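Local coordinates for protein manganese-dependent inorganic pyrophosphatase (Methanocaldococcus jannaschii, PDB 2EB0) that catalyses the manganese-dependent hydrolysis of diphosphate to two phosphate ions, as a family II pyrophosphatase built from DHH and DHHA2 domains, at residues L241-F251 with A263-F272; K133-I144 with M163-I173. All blocks are in the same frame, centred on the assembly; numbering follows the deposited sequence.

Contact 1 (L241-F251 with A263-F272); sequences LKNEGYDLIVF and ALVVGNKEMF
I249 and F251 pair with V266 and L264 as antiparallel hydrogen-bonded pairs, and the axes of strands 248-251 and 263-267 run 4.6 Å apart at 165°. I249 N donates to V266 O at 2.8 Å, and V266 N donates back to I249 O. Where the ladder ends, N268 N still reaches D247 O. G267, paired with L248, has a backbone shape that would jam a CB, which would also clash with D247 O, so glycine suits the place. The strands form a beta hairpin of the mixed DHHA2 sheet. On one face the branched V266 lays CG1 3.7 Å from L241 CD2, closing helix 230-243 against the strand. On the other, V250 CG2 lies 3.8 Å from F272 CD1, while V265 CG2 sits over the centre of the F272 ring. N268 caps the helix that follows: with CG anti to the backbone N (chi1 -164°), OD1 accepts a hydrogen bond from M271 N at 2.7 Å, the donor lying above the amide plane, and ND2 makes a weak 3.3 Å hydrogen bond to D247 OD1, the amide plane turned 59° from the carboxylate. Y305 is the stronger partner of D247 OD1. With alanine in place of N268, M271 N would probably lose its side-chain cap and D247 its weak amide bond.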
# COMPACT_ATOMS: atom_id res chain seq x y z
N LEU B 241 25.82 14.97 6.24
CA LEU B 241 25.36 15.26 4.89
C LEU B 241 26.33 14.83 3.79
O LEU B 241 26.00 14.00 2.95
CB LEU B 241 25.07 16.76 4.76
CG LEU B 241 24.64 17.24 3.36
CD1 LEU B 241 23.14 17.05 3.17
CD2 LEU B 241 25.02 18.70 3.19
N LYS B 242 27.54 15.39 3.81
CA LYS B 242 28.54 15.07 2.80
C LYS B 242 29.16 13.67 2.87
O LYS B 242 29.48 13.08 1.84
CB LYS B 242 29.65 16.13 2.80
CG LYS B 242 30.36 16.30 4.12
CD LYS B 242 31.37 17.43 4.04
CE LYS B 242 32.15 17.59 5.34
NZ LYS B 242 32.96 16.37 5.65
N ASN B 243 29.31 13.13 4.08
CA ASN B 243 29.91 11.81 4.23
C ASN B 243 29.00 10.66 3.88
O ASN B 243 29.46 9.60 3.46
CB ASN B 243 30.45 11.62 5.64
CG ASN B 243 31.50 12.65 6.00
OD1 ASN B 243 32.23 13.13 5.14
ND2 ASN B 243 31.58 12.98 7.28
N GLU B 244 27.69 10.85 4.04
CA GLU B 244 26.75 9.79 3.73
C GLU B 244 25.98 10.10 2.45
O GLU B 244 25.04 9.40 2.08
CB GLU B 244 25.83 9.56 4.93
CG GLU B 244 26.62 9.17 6.17
CD GLU B 244 25.78 9.11 7.43
OE1 GLU B 244 26.37 9.06 8.53
OE2 GLU B 244 24.53 9.09 7.34
N GLY B 245 26.41 11.16 1.77
CA GLY B 245 25.80 11.57 0.52
C GLY B 245 24.34 11.96 0.51
O GLY B 245 23.59 11.57 -0.38
N TYR B 246 23.93 12.74 1.50
CA TYR B 246 22.54 13.19 1.56
C TYR B 246 22.38 14.41 0.65
O TYR B 246 23.22 15.30 0.65
CB TYR B 246 22.15 13.61 2.98
CG TYR B 246 21.92 12.48 3.93
CD1 TYR B 246 22.98 11.81 4.54
CD2 TYR B 246 20.62 12.09 4.26
CE1 TYR B 246 22.76 10.78 5.44
CE2 TYR B 246 20.38 11.06 5.16
CZ TYR B 246 21.45 10.41 5.75
OH TYR B 246 21.22 9.41 6.66
N ASP B 247 21.30 14.45 -0.11
CA ASP B 247 21.06 15.60 -0.97
C ASP B 247 20.52 16.70 -0.06
O ASP B 247 20.73 17.89 -0.31
CB ASP B 247 20.05 15.26 -2.06
CG ASP B 247 19.78 16.44 -2.98
OD1 ASP B 247 18.77 17.15 -2.76
OD2 ASP B 247 20.59 16.65 -3.91
N LEU B 248 19.84 16.28 1.01
CA LEU B 248 19.25 17.21 1.98
C LEU B 248 18.95 16.58 3.34
O LEU B 248 18.57 15.40 3.44
CB LEU B 248 17.95 17.80 1.44
CG LEU B 248 17.04 18.52 2.45
CD1 LEU B 248 17.65 19.85 2.88
CD2 LEU B 248 15.66 18.73 1.83
N ILE B 249 19.11 17.39 4.39
CA ILE B 249 18.83 16.96 5.75
C ILE B 249 18.07 18.06 6.49
O ILE B 249 18.43 19.24 6.43
CB ILE B 249 20.12 16.62 6.55
CG1 ILE B 249 20.71 15.29 6.05
CG2 ILE B 249 19.79 16.52 8.04
CD1 ILE B 249 21.92 14.82 6.84
N VAL B 250 17.00 17.65 7.17
CA VAL B 250 16.15 18.54 7.94
C VAL B 250 16.03 17.91 9.33
O VAL B 250 15.74 16.72 9.45
CB VAL B 250 14.73 18.64 7.33
CG1 VAL B 250 13.82 19.46 8.23
CG2 VAL B 250 14.82 19.25 5.94
N PHE B 251 16.29 18.70 10.37
CA PHE B 251 16.18 18.21 11.73
C PHE B 251 15.15 19.06 12.45
O PHE B 251 15.30 20.28 12.55
CB PHE B 251 17.51 18.32 12.47
CG PHE B 251 17.54 17.53 13.74
CD1 PHE B 251 17.77 16.16 13.70
CD2 PHE B 251 17.32 18.14 14.97
CE1 PHE B 251 17.77 15.41 14.88
CE2 PHE B 251 17.31 17.40 16.14
CZ PHE B 251 17.54 16.03 16.09
N ALA B 263 13.01 24.02 12.18
CA ALA B 263 13.66 23.15 11.21
C ALA B 263 15.08 23.60 10.89
O ALA B 263 15.30 24.76 10.54
CB ALA B 263 12.84 23.10 9.94
N LEU B 264 16.03 22.69 11.03
CA LEU B 264 17.42 22.97 10.69
C LEU B 264 17.56 22.45 9.26
O LEU B 264 17.21 21.30 8.99
CB LEU B 264 18.38 22.21 11.61
CG LEU B 264 18.30 22.45 13.12
CD1 LEU B 264 19.47 21.73 13.79
CD2 LEU B 264 18.37 23.94 13.42
N VAL B 265 18.07 23.28 8.36
CA VAL B 265 18.19 22.88 6.97
C VAL B 265 19.62 22.77 6.47
O VAL B 265 20.39 23.73 6.51
CB VAL B 265 17.40 23.86 6.07
CG1 VAL B 265 17.40 23.36 4.63
CG2 VAL B 265 15.97 23.98 6.58
N VAL B 266 19.97 21.58 5.99
CA VAL B 266 21.32 21.31 5.50
C VAL B 266 21.29 20.71 4.09
O VAL B 266 20.61 19.71 3.84
CB VAL B 266 22.05 20.32 6.43
CG1 VAL B 266 23.54 20.34 6.14
CG2 VAL B 266 21.77 20.67 7.88
N GLY B 267 22.06 21.31 3.18
CA GLY B 267 22.11 20.82 1.82
C GLY B 267 21.25 21.61 0.85
O GLY B 267 21.44 22.81 0.67
N ASN B 268 20.29 20.94 0.23
CA ASN B 268 19.40 21.57 -0.74
C ASN B 268 18.36 22.50 -0.11
O ASN B 268 17.16 22.19 -0.12
CB ASN B 268 18.70 20.48 -1.56
CG ASN B 268 18.08 21.02 -2.82
OD1 ASN B 268 17.62 22.16 -2.86
ND2 ASN B 268 18.06 20.20 -3.87
N LYS B 269 18.80 23.64 0.40
CA LYS B 269 17.89 24.60 1.02
C LYS B 269 16.82 25.09 0.05
O LYS B 269 15.68 25.36 0.45
CB LYS B 269 18.67 25.79 1.58
CG LYS B 269 19.56 25.42 2.76
CD LYS B 269 20.24 26.63 3.38
CE LYS B 269 21.09 26.22 4.58
NZ LYS B 269 21.86 27.37 5.15
N GLU B 270 17.19 25.19 -1.22
CA GLU B 270 16.27 25.65 -2.27
C GLU B 270 15.03 24.76 -2.32
O GLU B 270 13.90 25.26 -2.31
CB GLU B 270 16.96 25.61 -3.64
CG GLU B 270 18.38 26.18 -3.66
CD GLU B 270 19.38 25.31 -2.90
OE1 GLU B 270 19.55 24.13 -3.28
OE2 GLU B 270 19.99 25.80 -1.93
N MET B 271 15.25 23.45 -2.36
CA MET B 271 14.15 22.50 -2.42
C MET B 271 13.25 22.59 -1.19
O MET B 271 12.05 22.34 -1.28
CB MET B 271 14.68 21.08 -2.58
CG MET B 271 13.60 20.08 -2.99
SD MET B 271 12.75 20.52 -4.54
CE MET B 271 13.69 19.52 -5.72
N PHE B 272 13.84 22.94 -0.06
CA PHE B 272 13.11 23.07 1.20
C PHE B 272 12.22 24.31 1.14
O PHE B 272 11.02 24.25 1.43
CB PHE B 272 14.10 23.23 2.36
CG PHE B 272 13.44 23.41 3.70
CD1 PHE B 272 13.10 22.30 4.48
CD2 PHE B 272 13.12 24.68 4.17
CE1 PHE B 272 12.47 22.46 5.71
CE2 PHE B 272 12.49 24.85 5.40
CZ PHE B 272 12.16 23.74 6.17

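Contact 2 (K133-I144 with M163-I173); sequences KPDLAGLLLSAI and MAKKLAEIAGI
L141 turns CG anti to its own nitrogen (chi1 172°), which swings its methyls across to the other helix, whereas L167 holds CG beside the nitrogen (chi1 -66°) and points its side chain into the face of 134-144. There L167 sits as a knob in the hole formed by A137, L140, L141 and I144. Its CD1 touches L140 CB at 3.7 Å, and the L140 and L167 side chains cross at about a right angle. I144 also crosses L167 at about a right angle, CD1 to CD1 at 3.7 Å, and its CD1 reaches M163 CB as well. This knob-into-hole contact joins the roughly antiparallel helices 134-148 and 158-171, whose segments approach to 7.7 Å at 148°; no hydrogen bond passes between the two segments. Leucine fits the knob because both methyls find carbon. L141 splits its branches, CD1 toward A164 CB at 4.0 Å and CD2 into the angle between A168 and I173, 3.7 Å from I173 CG1. At the P134 end, where the backbones of P134 and A171 come closest, alanine is small enough to fit: A137 CB meets I170 CG2 at 3.6 Å, and A171 CB lies 3.4 Å from P134 O. Helix 109-118 flanks the pair, touching I144, M163 and I170.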
# COMPACT_ATOMS: atom_id res chain seq x y z
N LYS B 133 -3.90 -9.08 26.89
CA LYS B 133 -3.68 -8.93 28.31
C LYS B 133 -3.35 -7.47 28.64
O LYS B 133 -2.98 -6.69 27.76
CB LYS B 133 -2.53 -9.84 28.76
CG LYS B 133 -2.88 -11.33 28.68
CD LYS B 133 -4.14 -11.61 29.47
CE LYS B 133 -4.66 -13.02 29.25
NZ LYS B 133 -5.82 -13.30 30.14
N PRO B 134 -3.49 -7.09 29.92
CA PRO B 134 -3.21 -5.72 30.36
C PRO B 134 -1.83 -5.20 29.98
O PRO B 134 -1.70 -4.04 29.57
CB PRO B 134 -3.41 -5.80 31.87
CG PRO B 134 -3.11 -7.22 32.17
CD PRO B 134 -3.81 -7.95 31.07
N ASP B 135 -0.81 -6.03 30.12
CA ASP B 135 0.54 -5.59 29.77
C ASP B 135 0.67 -5.20 28.30
O ASP B 135 1.15 -4.10 28.00
CB ASP B 135 1.59 -6.66 30.13
CG ASP B 135 1.30 -8.02 29.52
OD1 ASP B 135 2.15 -8.92 29.71
OD2 ASP B 135 0.25 -8.20 28.85
N LEU B 136 0.23 -6.07 27.39
CA LEU B 136 0.31 -5.74 25.97
C LEU B 136 -0.64 -4.59 25.65
O LEU B 136 -0.35 -3.78 24.76
CB LEU B 136 -0.01 -6.96 25.11
CG LEU B 136 1.01 -8.10 25.16
CD1 LEU B 136 0.60 -9.18 24.18
CD2 LEU B 136 2.40 -7.58 24.81
N ALA B 137 -1.76 -4.52 26.37
CA ALA B 137 -2.71 -3.43 26.15
C ALA B 137 -2.00 -2.13 26.55
O ALA B 137 -2.22 -1.07 25.94
CB ALA B 137 -3.96 -3.63 26.99
N GLY B 138 -1.16 -2.23 27.57
CA GLY B 138 -0.41 -1.07 28.03
C GLY B 138 0.59 -0.59 27.00
O GLY B 138 0.82 0.61 26.89
N LEU B 139 1.20 -1.51 26.25
CA LEU B 139 2.17 -1.12 25.23
C LEU B 139 1.48 -0.40 24.08
O LEU B 139 1.98 0.60 23.57
CB LEU B 139 2.91 -2.32 24.65
CG LEU B 139 3.81 -3.20 25.51
CD1 LEU B 139 4.60 -4.10 24.56
CD2 LEU B 139 4.76 -2.38 26.37
N LEU B 140 0.34 -0.93 23.65
CA LEU B 140 -0.41 -0.33 22.56
C LEU B 140 -0.82 1.07 22.98
O LEU B 140 -0.77 2.01 22.18
CB LEU B 140 -1.66 -1.16 22.24
CG LEU B 140 -1.45 -2.55 21.65
CD1 LEU B 140 -2.83 -3.15 21.31
CD2 LEU B 140 -0.57 -2.47 20.41
N LEU B 141 -1.23 1.19 24.24
CA LEU B 141 -1.64 2.47 24.80
C LEU B 141 -0.47 3.44 24.74
O LEU B 141 -0.61 4.57 24.28
CB LEU B 141 -2.07 2.30 26.25
CG LEU B 141 -2.33 3.61 27.00
CD1 LEU B 141 -3.27 4.50 26.21
CD2 LEU B 141 -2.92 3.29 28.37
N SER B 142 0.68 2.98 25.21
CA SER B 142 1.88 3.81 25.22
C SER B 142 2.25 4.22 23.80
O SER B 142 2.63 5.37 23.55
CB SER B 142 3.04 3.03 25.85
OG SER B 142 2.66 2.50 27.10
N ALA B 143 2.14 3.28 22.87
CA ALA B 143 2.47 3.54 21.47
C ALA B 143 1.59 4.65 20.92
O ALA B 143 2.08 5.56 20.24
CB ALA B 143 2.31 2.27 20.64
N ILE B 144 0.29 4.58 21.20
CA ILE B 144 -0.62 5.60 20.71
C ILE B 144 -0.26 6.97 21.28
O ILE B 144 -0.12 7.94 20.54
CB ILE B 144 -2.09 5.24 21.06
CG1 ILE B 144 -2.47 3.91 20.39
CG2 ILE B 144 -3.02 6.34 20.58
CD1 ILE B 144 -3.92 3.51 20.54
N MET B 163 -9.45 4.27 20.82
CA MET B 163 -8.66 3.09 21.11
C MET B 163 -7.87 3.25 22.41
O MET B 163 -7.79 2.32 23.20
CB MET B 163 -7.74 2.80 19.93
CG MET B 163 -7.79 1.35 19.52
SD MET B 163 -9.30 0.74 18.68
CE MET B 163 -10.66 1.56 19.52
N ALA B 164 -7.32 4.44 22.62
CA ALA B 164 -6.56 4.72 23.83
C ALA B 164 -7.41 4.47 25.07
O ALA B 164 -6.98 3.79 26.00
CB ALA B 164 -6.07 6.18 23.83
N LYS B 165 -8.63 5.00 25.08
CA LYS B 165 -9.51 4.82 26.23
C LYS B 165 -9.79 3.36 26.54
O LYS B 165 -9.76 2.95 27.69
CB LYS B 165 -10.84 5.56 26.01
CG LYS B 165 -10.73 7.07 26.06
CD LYS B 165 -12.10 7.73 25.97
CE LYS B 165 -11.99 9.25 25.94
NZ LYS B 165 -11.33 9.74 24.70
N LYS B 166 -10.08 2.57 25.51
CA LYS B 166 -10.37 1.16 25.70
C LYS B 166 -9.14 0.37 26.16
O LYS B 166 -9.26 -0.57 26.94
CB LYS B 166 -10.91 0.56 24.41
CG LYS B 166 -12.31 1.04 24.06
CD LYS B 166 -12.68 0.67 22.63
CE LYS B 166 -14.08 0.08 22.56
NZ LYS B 166 -14.16 -1.25 23.25
N LEU B 167 -7.97 0.76 25.66
CA LEU B 167 -6.73 0.09 26.04
C LEU B 167 -6.37 0.41 27.49
O LEU B 167 -5.93 -0.46 28.23
CB LEU B 167 -5.59 0.51 25.10
CG LEU B 167 -5.79 0.05 23.66
CD1 LEU B 167 -4.77 0.72 22.75
CD2 LEU B 167 -5.67 -1.48 23.58
N ALA B 168 -6.58 1.67 27.88
CA ALA B 168 -6.31 2.12 29.24
C ALA B 168 -7.16 1.30 30.21
O ALA B 168 -6.72 0.96 31.31
CB ALA B 168 -6.66 3.61 29.39
N GLU B 169 -8.38 0.98 29.79
CA GLU B 169 -9.30 0.19 30.60
C GLU B 169 -8.73 -1.20 30.87
O GLU B 169 -8.81 -1.70 31.99
CB GLU B 169 -10.65 0.07 29.88
CG GLU B 169 -11.64 -0.86 30.57
CD GLU B 169 -12.95 -0.99 29.81
OE1 GLU B 169 -13.81 -1.79 30.23
OE2 GLU B 169 -13.12 -0.29 28.79
N ILE B 170 -8.17 -1.82 29.83
CA ILE B 170 -7.60 -3.15 29.96
C ILE B 170 -6.28 -3.13 30.73
O ILE B 170 -6.04 -4.00 31.57
CB ILE B 170 -7.33 -3.79 28.58
CG1 ILE B 170 -8.63 -3.84 27.77
CG2 ILE B 170 -6.75 -5.18 28.75
CD1 ILE B 170 -8.43 -4.33 26.35
N ALA B 171 -5.45 -2.13 30.44
CA ALA B 171 -4.14 -2.01 31.09
C ALA B 171 -4.25 -1.51 32.52
O ALA B 171 -3.25 -1.47 33.25
CB ALA B 171 -3.25 -1.06 30.28
N GLY B 172 -5.45 -1.12 32.93
CA GLY B 172 -5.61 -0.62 34.28
C GLY B 172 -5.02 0.76 34.48
O GLY B 172 -4.59 1.10 35.58
N ILE B 173 -4.98 1.56 33.41
CA ILE B 173 -4.45 2.92 33.50
C ILE B 173 -5.65 3.86 33.65
O ILE B 173 -6.35 4.15 32.68
CB ILE B 173 -3.68 3.33 32.22
CG1 ILE B 173 -2.56 2.33 31.93
CG2 ILE B 173 -3.10 4.72 32.39
CD1 ILE B 173 -1.44 2.37 32.94

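Both contacts are largely buried, but they lie on opposite sides of the chain's centre, about 38 Å between centres, and share no secondary-structure element. Contact 1 belongs to the DHHA2 domain, well away from the metals; its cohesion comes from a backbone ladder, with apolar packing on both faces and polar side chains at its end. Contact 2 relies chiefly on apolar packing, with no hydrogen bond between its segments; backbone bonds run within each helix. Its outer end, at P134, is exposed, whereas its inner end runs toward the catalytic centre: the side chain of I144 lies about 9 Å from a manganese ion, and helix 134-148 goes on to D147, which binds manganese with D13, D66 and H88.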